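Local coordinates for protein omega transaminase (Pseudomonas sp., PDB 5LHA) that catalyses pyridoxal-phosphate-dependent transfer of an amino group between amines and carbonyl compounds, as an amine transaminase of fold type I, at residues G379-R382 with M387-L390; L192-W197 with G427-L432; L220-I225 with D255-L260; R211-Q216 with P248-V253. One frame throughout, in Å; residues are numbered along the deposited sequence.

Contact 1 (G379-R382 with M387-L390); sequences GEVR and MIAL
R382 and A389 face each other as the hydrogen-bonded pair of an antiparallel beta hairpin, made by strands 378-384 and 387-393 at one edge of the seven-stranded sheet within this chain. R382 N reaches A389 O at 3.1 Å, and A389 N returns the bond to R382 O at 2.9 Å; both are nearly straight. R382 O also takes a CA-H contact from I388 CA. Next comes the non-hydrogen-bonded pair V381 and L390, with CA atoms 4.6 Å apart.

The apolar contacts lie on the face of V381, I388 and L390. V381 straddles two neighbours because CG1, opposite the backbone N (chi1 -179°), swings to I388 CG2 at 3.7 Å, while CG2 lies alongside L390 CD2. Helix 353-368 closes over this face through L365 and L368. Cutting V381 back to an alanine is likely to leave I388 CG2 and L390 CD2 facing a gap under the helix.

The charged groups sit on the opposite face. R382, extended from CG to NE, reaches across it towards strand 429-432, NH2 pairing with D391, while E380 curls in: its OE2 meets R382 NH1 at 2.7 Å on the anti lone pair, 13° out of the guanidinium plane.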
loop_
_atom_site.group_PDB
_atom_site.type_symbol
_atom_site.label_atom_id
_atom_site.label_comp_id
_atom_site.label_asym_id
_atom_site.label_seq_id
_atom_site.Cartn_x
_atom_site.Cartn_y
_atom_site.Cartn_z
ATOM N N GLY A 379 -22.047 -13.458 31.307
ATOM C CA GLY A 379 -22.914 -13.531 30.144
ATOM C C GLY A 379 -23.120 -14.930 29.602
ATOM O O GLY A 379 -24.256 -15.402 29.521
ATOM N N GLU A 380 -22.030 -15.607 29.255
ATOM C CA GLU A 380 -22.065 -17.025 28.909
ATOM C C GLU A 380 -20.680 -17.613 29.156
ATOM O O GLU A 380 -19.700 -16.889 29.350
ATOM C CB GLU A 380 -22.487 -17.272 27.453
ATOM C CG GLU A 380 -21.429 -16.912 26.416
ATOM C CD GLU A 380 -21.651 -17.615 25.074
ATOM O OE1 GLU A 380 -22.743 -18.180 24.850
ATOM O OE2 GLU A 380 -20.728 -17.610 24.241
ATOM N N VAL A 381 -20.613 -18.944 29.158
ATOM C CA VAL A 381 -19.353 -19.676 29.241
ATOM C C VAL A 381 -19.308 -20.646 28.069
ATOM O O VAL A 381 -20.191 -21.504 27.934
ATOM C CB VAL A 381 -19.206 -20.426 30.578
ATOM C CG1 VAL A 381 -17.874 -21.159 30.635
ATOM C CG2 VAL A 381 -19.338 -19.458 31.750
ATOM N N ARG A 382 -18.281 -20.517 27.230
ATOM C CA ARG A 382 -18.144 -21.329 26.032
ATOM C C ARG A 382 -16.748 -21.927 25.976
ATOM O O ARG A 382 -15.816 -21.443 26.622
ATOM C CB ARG A 382 -18.389 -20.506 24.766
ATOM C CG ARG A 382 -17.781 -19.119 24.834
ATOM C CD ARG A 382 -17.809 -18.415 23.498
ATOM N NE ARG A 382 -17.018 -17.192 23.535
ATOM C CZ ARG A 382 -17.445 -16.043 24.055
ATOM N NH1 ARG A 382 -18.663 -15.951 24.575
ATOM N NH2 ARG A 382 -16.657 -14.978 24.052
ATOM N N MET A 387 -9.866 -25.103 26.046
ATOM C CA MET A 387 -9.924 -23.652 25.897
ATOM C C MET A 387 -11.354 -23.202 26.168
ATOM O O MET A 387 -12.298 -23.705 25.549
ATOM C CB MET A 387 -9.458 -23.191 24.512
ATOM C CG MET A 387 -10.116 -23.873 23.329
ATOM S SD MET A 387 -9.101 -23.762 21.841
ATOM C CE MET A 387 -8.911 -22.002 21.626
ATOM N N ILE A 388 -11.511 -22.297 27.132
ATOM C CA ILE A 388 -12.812 -21.843 27.600
ATOM C C ILE A 388 -12.718 -20.348 27.861
ATOM O O ILE A 388 -11.661 -19.836 28.239
ATOM C CB ILE A 388 -13.260 -22.607 28.869
ATOM C CG1 ILE A 388 -13.620 -24.056 28.531
ATOM C CG2 ILE A 388 -14.437 -21.918 29.547
ATOM C CD1 ILE A 388 -13.674 -24.962 29.735
ATOM N N ALA A 389 -13.814 -19.634 27.614
ATOM C CA ALA A 389 -13.887 -18.216 27.939
ATOM C C ALA A 389 -15.181 -17.915 28.676
ATOM O O ALA A 389 -16.252 -18.413 28.312
ATOM C CB ALA A 389 -13.799 -17.338 26.692
ATOM N N LEU A 390 -15.070 -17.093 29.712
ATOM C CA LEU A 390 -16.220 -16.549 30.417
ATOM C C LEU A 390 -16.419 -15.125 29.920
ATOM O O LEU A 390 -15.518 -14.293 30.039
ATOM C CB LEU A 390 -15.999 -16.590 31.930
ATOM C CG LEU A 390 -15.696 -17.957 32.565
ATOM C CD1 LEU A 390 -14.193 -18.180 32.651
ATOM C CD2 LEU A 390 -16.328 -18.088 33.950
#

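Contact 2 (L192-W197 with G427-L432); sequences LYRNPW and GNKIIL
R194 and N428 meet although their backbones stay well apart: their CA atoms, 13.3 Å distant, are the nearest such pair. Segment 192-197 is irregular, whereas 427-432 turns through G427 and N428 into strand 429-432.

The gap is spanned mostly by R194, its chain extended from CG to NE. N428 comes from the opposite direction, its CG set between backbone N and carbonyl carbon (chi1 73°). R194 NH2 and N428 ND2 approach to 3.7 Å with the guanidinium and amide planes 79° apart; two donors, they do not bond. Both side chains are held by other partners: R194 NH1 forms a salt bridge with D391 and NE bonds to R399 O, while N428 ND2 bonds to L392 O. Y193 CD2 sits 3.7 Å above the plane of the R194 guanidinium, off towards its rim. N428 OD1 accepts from K429 NZ at 2.7 Å. K429 NZ lies 4.7 Å from R194 NH1, a like-charge pair that nearby D391 probably offsets. Replacing N428 by alanine is likely to deprive K429 NZ of its amide oxygen and L392 O of the side-chain donor ND2.

N428 belongs to the turn of the antiparallel hairpin 421-426/429-432, which here meets a loop from the mostly parallel, cofactor-binding sheet of fold type I.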
loop_
_atom_site.group_PDB
_atom_site.type_symbol
_atom_site.label_atom_id
_atom_site.label_comp_id
_atom_site.label_asym_id
_atom_site.label_seq_id
_atom_site.Cartn_x
_atom_site.Cartn_y
_atom_site.Cartn_z
ATOM N N LEU A 192 -21.862 -16.997 17.971
ATOM C CA LEU A 192 -23.275 -17.036 18.342
ATOM C C LEU A 192 -23.625 -15.945 19.352
ATOM O O LEU A 192 -24.710 -15.352 19.285
ATOM C CB LEU A 192 -23.616 -18.410 18.918
ATOM C CG LEU A 192 -23.699 -19.607 17.977
ATOM C CD1 LEU A 192 -23.244 -20.865 18.712
ATOM C CD2 LEU A 192 -25.121 -19.756 17.480
ATOM N N TYR A 193 -22.704 -15.636 20.268
ATOM C CA TYR A 193 -23.016 -14.681 21.325
ATOM C C TYR A 193 -23.138 -13.256 20.780
ATOM O O TYR A 193 -23.990 -12.488 21.240
ATOM C CB TYR A 193 -21.969 -14.771 22.441
ATOM C CG TYR A 193 -22.459 -14.190 23.750
ATOM C CD1 TYR A 193 -23.557 -14.743 24.409
ATOM C CD2 TYR A 193 -21.857 -13.068 24.307
ATOM C CE1 TYR A 193 -24.026 -14.204 25.597
ATOM C CE2 TYR A 193 -22.317 -12.526 25.500
ATOM C CZ TYR A 193 -23.403 -13.096 26.139
ATOM O OH TYR A 193 -23.870 -12.552 27.317
ATOM N N ARG A 194 -22.294 -12.876 19.814
ATOM C CA ARG A 194 -22.322 -11.536 19.218
ATOM C C ARG A 194 -22.082 -11.659 17.720
ATOM O O ARG A 194 -20.981 -12.041 17.311
ATOM C CB ARG A 194 -21.267 -10.614 19.835
ATOM C CG ARG A 194 -21.444 -10.286 21.307
ATOM C CD ARG A 194 -20.478 -9.187 21.731
ATOM N NE ARG A 194 -20.549 -8.905 23.163
ATOM C CZ ARG A 194 -19.919 -9.603 24.105
ATOM N NH1 ARG A 194 -19.148 -10.639 23.781
ATOM N NH2 ARG A 194 -20.058 -9.257 25.378
ATOM N N ASN A 195 -23.077 -11.312 16.902
ATOM C CA ASN A 195 -22.919 -11.331 15.452
ATOM C C ASN A 195 -23.886 -10.327 14.840
ATOM O O ASN A 195 -24.875 -9.950 15.475
ATOM C CB ASN A 195 -23.122 -12.743 14.869
ATOM C CG ASN A 195 -24.485 -13.333 15.181
ATOM O OD1 ASN A 195 -25.465 -13.065 14.489
ATOM N ND2 ASN A 195 -24.548 -14.153 16.225
ATOM N N PRO A 196 -23.609 -9.855 13.617
ATOM C CA PRO A 196 -24.464 -8.820 13.000
ATOM C C PRO A 196 -25.934 -9.187 12.823
ATOM O O PRO A 196 -26.754 -8.279 12.649
ATOM C CB PRO A 196 -23.804 -8.603 11.629
ATOM C CG PRO A 196 -22.399 -8.978 11.828
ATOM C CD PRO A 196 -22.366 -10.068 12.858
ATOM N N TRP A 197 -26.296 -10.464 12.825
ATOM C CA TRP A 197 -27.674 -10.874 12.599
ATOM C C TRP A 197 -28.424 -11.174 13.885
ATOM O O TRP A 197 -29.590 -11.578 13.820
ATOM C CB TRP A 197 -27.710 -12.097 11.677
ATOM C CG TRP A 197 -26.973 -11.835 10.404
ATOM C CD1 TRP A 197 -27.478 -11.299 9.255
ATOM C CD2 TRP A 197 -25.573 -12.037 10.171
ATOM N NE1 TRP A 197 -26.486 -11.178 8.313
ATOM C CE2 TRP A 197 -25.307 -11.628 8.849
ATOM C CE3 TRP A 197 -24.524 -12.538 10.948
ATOM C CZ2 TRP A 197 -24.033 -11.705 8.285
ATOM C CZ3 TRP A 197 -23.260 -12.614 10.386
ATOM C CH2 TRP A 197 -23.027 -12.199 9.070
ATOM N N GLY A 427 -9.495 -8.341 27.808
ATOM C CA GLY A 427 -10.677 -7.513 27.628
ATOM C C GLY A 427 -11.723 -7.820 28.688
ATOM O O GLY A 427 -11.461 -7.752 29.896
ATOM N N ASN A 428 -12.917 -8.218 28.247
ATOM C CA ASN A 428 -14.021 -8.491 29.156
ATOM C C ASN A 428 -14.207 -9.980 29.408
ATOM O O ASN A 428 -15.233 -10.382 29.966
ATOM C CB ASN A 428 -15.316 -7.897 28.605
ATOM C CG ASN A 428 -15.853 -8.678 27.426
ATOM O OD1 ASN A 428 -15.212 -8.773 26.383
ATOM N ND2 ASN A 428 -17.045 -9.237 27.585
ATOM N N LYS A 429 -13.225 -10.798 29.035
ATOM C CA LYS A 429 -13.358 -12.246 29.047
ATOM C C LYS A 429 -12.237 -12.877 29.863
ATOM O O LYS A 429 -11.069 -12.491 29.735
ATOM C CB LYS A 429 -13.319 -12.794 27.613
ATOM C CG LYS A 429 -14.183 -12.011 26.630
ATOM C CD LYS A 429 -14.078 -12.557 25.216
ATOM C CE LYS A 429 -14.904 -11.726 24.250
ATOM N NZ LYS A 429 -14.478 -10.292 24.268
ATOM N N ILE A 430 -12.595 -13.857 30.691
ATOM C CA ILE A 430 -11.621 -14.651 31.437
ATOM C C ILE A 430 -11.315 -15.901 30.624
ATOM O O ILE A 430 -12.223 -16.669 30.283
ATOM C CB ILE A 430 -12.139 -15.031 32.835
ATOM C CG1 ILE A 430 -12.693 -13.827 33.599
ATOM C CG2 ILE A 430 -11.025 -15.682 33.643
ATOM C CD1 ILE A 430 -11.629 -12.927 34.193
ATOM N N ILE A 431 -10.037 -16.106 30.306
ATOM C CA ILE A 431 -9.593 -17.263 29.536
ATOM C C ILE A 431 -9.086 -18.337 30.492
ATOM O O ILE A 431 -8.271 -18.058 31.382
ATOM C CB ILE A 431 -8.501 -16.881 28.518
ATOM C CG1 ILE A 431 -9.004 -15.821 27.531
ATOM C CG2 ILE A 431 -7.977 -18.112 27.802
ATOM C CD1 ILE A 431 -10.381 -16.080 26.977
ATOM N N LEU A 432 -9.557 -19.568 30.290
ATOM C CA LEU A 432 -9.058 -20.767 30.953
ATOM C C LEU A 432 -8.331 -21.608 29.909
ATOM O O LEU A 432 -8.923 -21.968 28.893
ATOM C CB LEU A 432 -10.215 -21.563 31.562
ATOM C CG LEU A 432 -11.271 -20.768 32.336
ATOM C CD1 LEU A 432 -12.318 -21.679 32.964
ATOM C CD2 LEU A 432 -10.641 -19.873 33.386
#

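Contact 3 (L220-I225 with D255-L260); sequences LGAQTI and DRHGIL
A222 and H257 touch where two chain turns come together, and I225 and I259 meet beside them. Neither contact is polar: A222 presents a methyl to the imidazole, and the isoleucines form an apolar pair. A222 CB lies 3.6 Å from H257 CD2 and equally near H257 CB, approaching the imidazole obliquely; the ring is placed there by its CG standing anti to the carbonyl carbon (chi1 -54°). Further in, I225 CG2 meets I259 CD1 at 4.0 Å, the two side chains set at a slant to one another. I217 of helix 202-220 touches A222, H257 and I259 and so fills in beside both pairs.

No hydrogen bond runs directly between the segments, but R147 links them: its NH1 bonds to I225 O and its NH2 to H257 O. The other polar bonds shape each turn from within. G221 O is gripped twice by T224, through N at 2.9 Å and through OG1 at 2.8 Å, the hydroxyl lying in the carbonyl plane. I225 N then bonds to A222 O at 3.1 Å, closing the short 3-10 segment 222-224. H257 ND1 reaches V253 O, tying the ring back to its own helix.

G258, with phi 66°, is the C-prime residue of a Schellman motif ending helix 246-256. Segment 255-260 is thus the helix-to-strand turn of the beta-alpha-beta crossover 225-230/246-256/260-264, and 220-225 leads from helix 202-220 into its first strand: two neighbouring turns of the PLP-binding sheet.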
loop_
_atom_site.group_PDB
_atom_site.type_symbol
_atom_site.label_atom_id
_atom_site.label_comp_id
_atom_site.label_asym_id
_atom_site.label_seq_id
_atom_site.Cartn_x
_atom_site.Cartn_y
_atom_site.Cartn_z
ATOM N N LEU A 220 -14.114 -8.883 -5.014
ATOM C CA LEU A 220 -12.686 -8.693 -5.223
ATOM C C LEU A 220 -12.197 -9.381 -6.490
ATOM O O LEU A 220 -11.189 -8.967 -7.072
ATOM C CB LEU A 220 -11.910 -9.221 -4.014
ATOM C CG LEU A 220 -12.178 -8.565 -2.650
ATOM C CD1 LEU A 220 -11.509 -9.376 -1.532
ATOM C CD2 LEU A 220 -11.725 -7.103 -2.607
ATOM N N GLY A 221 -12.868 -10.447 -6.906
ATOM C CA GLY A 221 -12.346 -11.267 -7.973
ATOM C C GLY A 221 -11.457 -12.335 -7.379
ATOM O O GLY A 221 -10.394 -12.040 -6.826
ATOM N N ALA A 222 -11.895 -13.588 -7.488
ATOM C CA ALA A 222 -11.141 -14.696 -6.920
ATOM C C ALA A 222 -9.703 -14.710 -7.422
ATOM O O ALA A 222 -8.800 -15.144 -6.704
ATOM C CB ALA A 222 -11.852 -16.012 -7.233
ATOM N N GLN A 223 -9.470 -14.253 -8.650
ATOM C CA GLN A 223 -8.131 -14.262 -9.222
ATOM C C GLN A 223 -7.147 -13.340 -8.506
ATOM O O GLN A 223 -5.959 -13.369 -8.837
ATOM C CB GLN A 223 -8.196 -13.906 -10.709
ATOM C CG GLN A 223 -8.646 -12.482 -11.023
ATOM C CD GLN A 223 -10.162 -12.301 -11.023
ATOM O OE1 GLN A 223 -10.910 -13.196 -10.631
ATOM N NE2 GLN A 223 -10.614 -11.125 -11.449
ATOM N N THR A 224 -7.589 -12.525 -7.554
ATOM C CA THR A 224 -6.673 -11.678 -6.793
ATOM C C THR A 224 -6.370 -12.198 -5.388
ATOM O O THR A 224 -5.570 -11.585 -4.677
ATOM C CB THR A 224 -7.227 -10.250 -6.696
ATOM O OG1 THR A 224 -8.447 -10.251 -5.937
ATOM C CG2 THR A 224 -7.483 -9.687 -8.074
ATOM N N ILE A 225 -6.950 -13.322 -4.982
ATOM C CA ILE A 225 -6.936 -13.753 -3.587
ATOM C C ILE A 225 -5.986 -14.937 -3.429
ATOM O O ILE A 225 -6.151 -15.977 -4.083
ATOM C CB ILE A 225 -8.353 -14.094 -3.104
ATOM C CG1 ILE A 225 -9.275 -12.889 -3.331
ATOM C CG2 ILE A 225 -8.332 -14.469 -1.633
ATOM C CD1 ILE A 225 -10.734 -13.163 -3.079
ATOM N N ASP A 255 -12.410 -24.074 -2.310
ATOM C CA ASP A 255 -12.170 -24.972 -3.437
ATOM C C ASP A 255 -12.809 -24.450 -4.718
ATOM O O ASP A 255 -12.235 -24.591 -5.804
ATOM C CB ASP A 255 -12.706 -26.369 -3.120
ATOM C CG ASP A 255 -11.819 -27.135 -2.165
ATOM O OD1 ASP A 255 -10.595 -26.888 -2.147
ATOM O OD2 ASP A 255 -12.354 -28.000 -1.439
ATOM N N ARG A 256 -13.989 -23.831 -4.610
ATOM C CA ARG A 256 -14.641 -23.227 -5.769
ATOM C C ARG A 256 -13.723 -22.250 -6.491
ATOM O O ARG A 256 -13.871 -22.032 -7.698
ATOM C CB ARG A 256 -15.919 -22.508 -5.331
ATOM C CG ARG A 256 -17.151 -22.794 -6.186
ATOM C CD ARG A 256 -18.414 -22.365 -5.449
ATOM N NE ARG A 256 -18.557 -23.116 -4.203
ATOM C CZ ARG A 256 -19.373 -22.786 -3.207
ATOM N NH1 ARG A 256 -20.133 -21.705 -3.302
ATOM N NH2 ARG A 256 -19.419 -23.540 -2.115
ATOM N N HIS A 257 -12.800 -21.625 -5.767
ATOM C CA HIS A 257 -11.980 -20.552 -6.316
ATOM C C HIS A 257 -10.488 -20.844 -6.230
ATOM O O HIS A 257 -9.675 -19.948 -6.489
ATOM C CB HIS A 257 -12.335 -19.243 -5.612
ATOM C CG HIS A 257 -13.798 -18.938 -5.660
ATOM N ND1 HIS A 257 -14.661 -19.291 -4.644
ATOM C CD2 HIS A 257 -14.562 -18.370 -6.623
ATOM C CE1 HIS A 257 -15.888 -18.925 -4.966
ATOM N NE2 HIS A 257 -15.857 -18.365 -6.162
ATOM N N GLY A 258 -10.109 -22.059 -5.842
ATOM C CA GLY A 258 -8.718 -22.433 -5.695
ATOM C C GLY A 258 -7.972 -21.716 -4.597
ATOM O O GLY A 258 -6.745 -21.829 -4.530
ATOM N N ILE A 259 -8.684 -21.006 -3.717
ATOM C CA ILE A 259 -8.047 -20.220 -2.669
ATOM C C ILE A 259 -7.452 -21.151 -1.628
ATOM O O ILE A 259 -8.073 -22.146 -1.231
ATOM C CB ILE A 259 -9.077 -19.266 -2.046
ATOM C CG1 ILE A 259 -9.521 -18.239 -3.094
ATOM C CG2 ILE A 259 -8.538 -18.622 -0.753
ATOM C CD1 ILE A 259 -10.779 -17.491 -2.734
ATOM N N LEU A 260 -6.233 -20.848 -1.193
ATOM C CA LEU A 260 -5.571 -21.670 -0.193
ATOM C C LEU A 260 -6.187 -21.425 1.176
ATOM O O LEU A 260 -6.407 -20.276 1.580
ATOM C CB LEU A 260 -4.078 -21.360 -0.143
ATOM C CG LEU A 260 -3.281 -21.504 -1.434
ATOM C CD1 LEU A 260 -1.879 -20.968 -1.208
ATOM C CD2 LEU A 260 -3.240 -22.957 -1.884
#

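Contact 4 (R211-Q216 with P248-V253); sequences RQLEEQ and PRLREV
L213 pushes one methyl, CD2, between two side chains of the neighbouring helix: L250 CD1 at 3.6 Å and V253 CG1 at 3.7 Å. L213 lies roughly perpendicular to L250 and overlaps V253 lengthwise, the two running opposite ways. L213 makes this reach with CG anti to its own backbone nitrogen (chi1 169°), and V253 CG1 also lies 3.9 Å from L213 CG. At the border the aliphatic part of E214 joins in, its CG 4.3 Å from V253 CG1.

Behind these residues, helices 202-220 and 246-256 run nearly parallel, their local axes 10.9 Å apart at a crossing angle of -19°. Both lie against the central sheet: L228 of strand 225-230 touches L213 and L250, and L187 of strand 184-187 backs L213. I210 and I217 border V253.

Charges keep to the outside. E214 OE2 turns to a salt bridge with R256, and R211 NE pairs with E215 OE2 at 3.1 Å along its own helix while its NH1 reaches D198 of the second subunit. These ion pairs lie around the seam; with no polar bond between the two segments themselves, their cohesion rests on branched aliphatic groups.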
loop_
_atom_site.group_PDB
_atom_site.type_symbol
_atom_site.label_atom_id
_atom_site.label_comp_id
_atom_site.label_asym_id
_atom_site.label_seq_id
_atom_site.Cartn_x
_atom_site.Cartn_y
_atom_site.Cartn_z
ATOM N N ARG A 211 -22.411 -17.014 2.966
ATOM C CA ARG A 211 -22.940 -16.125 1.938
ATOM C C ARG A 211 -22.156 -14.816 1.886
ATOM O O ARG A 211 -21.844 -14.314 0.799
ATOM C CB ARG A 211 -24.426 -15.867 2.179
ATOM C CG ARG A 211 -24.982 -14.729 1.363
ATOM C CD ARG A 211 -26.468 -14.552 1.605
ATOM N NE ARG A 211 -26.899 -13.182 1.343
ATOM C CZ ARG A 211 -28.147 -12.754 1.480
ATOM N NH1 ARG A 211 -29.097 -13.592 1.875
ATOM N NH2 ARG A 211 -28.446 -11.485 1.221
ATOM N N GLN A 212 -21.816 -14.260 3.054
ATOM C CA GLN A 212 -20.956 -13.082 3.095
ATOM C C GLN A 212 -19.605 -13.370 2.448
ATOM O O GLN A 212 -19.035 -12.509 1.769
ATOM C CB GLN A 212 -20.759 -12.618 4.542
ATOM C CG GLN A 212 -19.854 -11.397 4.704
ATOM C CD GLN A 212 -19.557 -11.066 6.164
ATOM O OE1 GLN A 212 -18.670 -11.656 6.781
ATOM N NE2 GLN A 212 -20.297 -10.117 6.718
ATOM N N LEU A 213 -19.062 -14.566 2.679
ATOM C CA LEU A 213 -17.766 -14.918 2.106
ATOM C C LEU A 213 -17.819 -14.991 0.577
ATOM O O LEU A 213 -16.920 -14.488 -0.110
ATOM C CB LEU A 213 -17.278 -16.232 2.722
ATOM C CG LEU A 213 -16.072 -16.932 2.101
ATOM C CD1 LEU A 213 -14.842 -16.068 2.184
ATOM C CD2 LEU A 213 -15.841 -18.247 2.825
ATOM N N GLU A 214 -18.862 -15.619 0.022
ATOM C CA GLU A 214 -18.995 -15.665 -1.434
ATOM C C GLU A 214 -19.118 -14.272 -2.028
ATOM O O GLU A 214 -18.548 -13.985 -3.088
ATOM C CB GLU A 214 -20.204 -16.497 -1.847
ATOM C CG GLU A 214 -20.066 -17.950 -1.555
ATOM C CD GLU A 214 -21.352 -18.713 -1.767
ATOM O OE1 GLU A 214 -22.436 -18.095 -1.851
ATOM O OE2 GLU A 214 -21.273 -19.953 -1.841
ATOM N N GLU A 215 -19.887 -13.402 -1.373
ATOM C CA GLU A 215 -20.079 -12.057 -1.893
ATOM C C GLU A 215 -18.766 -11.289 -1.909
ATOM O O GLU A 215 -18.449 -10.606 -2.891
ATOM C CB GLU A 215 -21.135 -11.331 -1.060
ATOM C CG GLU A 215 -22.547 -11.856 -1.305
ATOM C CD GLU A 215 -23.527 -11.457 -0.222
ATOM O OE1 GLU A 215 -23.089 -10.850 0.778
ATOM O OE2 GLU A 215 -24.734 -11.752 -0.368
ATOM N N GLN A 216 -17.966 -11.428 -0.849
ATOM C CA GLN A 216 -16.673 -10.753 -0.796
ATOM C C GLN A 216 -15.732 -11.276 -1.871
ATOM O O GLN A 216 -14.967 -10.506 -2.464
ATOM C CB GLN A 216 -16.048 -10.921 0.590
ATOM C CG GLN A 216 -16.750 -10.137 1.685
ATOM C CD GLN A 216 -17.186 -8.756 1.231
ATOM O OE1 GLN A 216 -18.380 -8.467 1.145
ATOM N NE2 GLN A 216 -16.221 -7.899 0.929
ATOM N N PRO A 248 -16.216 -27.002 7.344
ATOM C CA PRO A 248 -16.456 -27.738 6.088
ATOM C C PRO A 248 -16.954 -26.863 4.944
ATOM O O PRO A 248 -16.542 -27.064 3.794
ATOM C CB PRO A 248 -17.494 -28.790 6.502
ATOM C CG PRO A 248 -17.188 -29.039 7.942
ATOM C CD PRO A 248 -16.809 -27.705 8.501
ATOM N N ARG A 249 -17.836 -25.902 5.216
ATOM C CA ARG A 249 -18.289 -25.011 4.153
ATOM C C ARG A 249 -17.266 -23.933 3.834
ATOM O O ARG A 249 -17.350 -23.311 2.770
ATOM C CB ARG A 249 -19.625 -24.377 4.528
ATOM C CG ARG A 249 -20.755 -25.381 4.680
ATOM C CD ARG A 249 -22.088 -24.682 4.839
ATOM N NE ARG A 249 -22.359 -23.790 3.710
ATOM C CZ ARG A 249 -23.522 -23.181 3.491
ATOM N NH1 ARG A 249 -24.543 -23.360 4.324
ATOM N NH2 ARG A 249 -23.663 -22.390 2.434
ATOM N N LEU A 250 -16.312 -23.696 4.741
ATOM C CA LEU A 250 -15.145 -22.884 4.416
ATOM C C LEU A 250 -14.287 -23.577 3.366
ATOM O O LEU A 250 -13.954 -22.992 2.328
ATOM C CB LEU A 250 -14.338 -22.631 5.685
ATOM C CG LEU A 250 -13.571 -21.322 5.809
ATOM C CD1 LEU A 250 -14.513 -20.155 5.596
ATOM C CD2 LEU A 250 -12.926 -21.258 7.180
ATOM N N ARG A 251 -13.929 -24.841 3.629
ATOM C CA ARG A 251 -13.165 -25.656 2.688
ATOM C C ARG A 251 -13.818 -25.688 1.309
ATOM O O ARG A 251 -13.134 -25.578 0.285
ATOM C CB ARG A 251 -13.032 -27.074 3.253
ATOM C CG ARG A 251 -12.261 -28.101 2.407
ATOM C CD ARG A 251 -10.764 -27.854 2.356
ATOM N NE ARG A 251 -10.368 -26.939 1.292
ATOM C CZ ARG A 251 -9.113 -26.564 1.078
ATOM N NH1 ARG A 251 -8.147 -27.018 1.861
ATOM N NH2 ARG A 251 -8.820 -25.734 0.093
ATOM N N GLU A 252 -15.140 -25.855 1.264
ATOM C CA GLU A 252 -15.822 -25.964 -0.019
ATOM C C GLU A 252 -15.734 -24.665 -0.804
ATOM O O GLU A 252 -15.467 -24.676 -2.011
ATOM C CB GLU A 252 -17.286 -26.330 0.197
ATOM C CG GLU A 252 -17.513 -27.720 0.734
ATOM C CD GLU A 252 -18.920 -27.890 1.267
ATOM O OE1 GLU A 252 -19.703 -26.911 1.211
ATOM O OE2 GLU A 252 -19.238 -28.993 1.752
ATOM N N VAL A 253 -15.950 -23.533 -0.133
ATOM C CA VAL A 253 -15.950 -22.247 -0.827
ATOM C C VAL A 253 -14.565 -21.926 -1.372
ATOM O O VAL A 253 -14.425 -21.440 -2.501
ATOM C CB VAL A 253 -16.471 -21.139 0.111
ATOM C CG1 VAL A 253 -16.336 -19.779 -0.547
ATOM C CG2 VAL A 253 -17.924 -21.396 0.467
#

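Contact 1 and the 427-432 side of contact 2 share the sheet that contains strands 387-393 and 429-432: the two centres lie 8 Å apart, with L390 N to I430 O at 2.9 Å as a probable hydrogen bond. Contacts 3 and 4, centres 11 Å apart, both use helix 246-256 beside the mostly parallel sheet; along the chain their segments alternate, 211-216, 220-225, 248-253, 255-260. Contacts 1 and 3 are about 34 Å apart between centres. Contact 2 bridges the two groups: it opens before all the others and closes after them, and W197 packs on Q212 of contact 4. It thus ties the C-terminal sheet to the cofactor-binding one, while contacts 2, 3 and 4 all reach the second subunit.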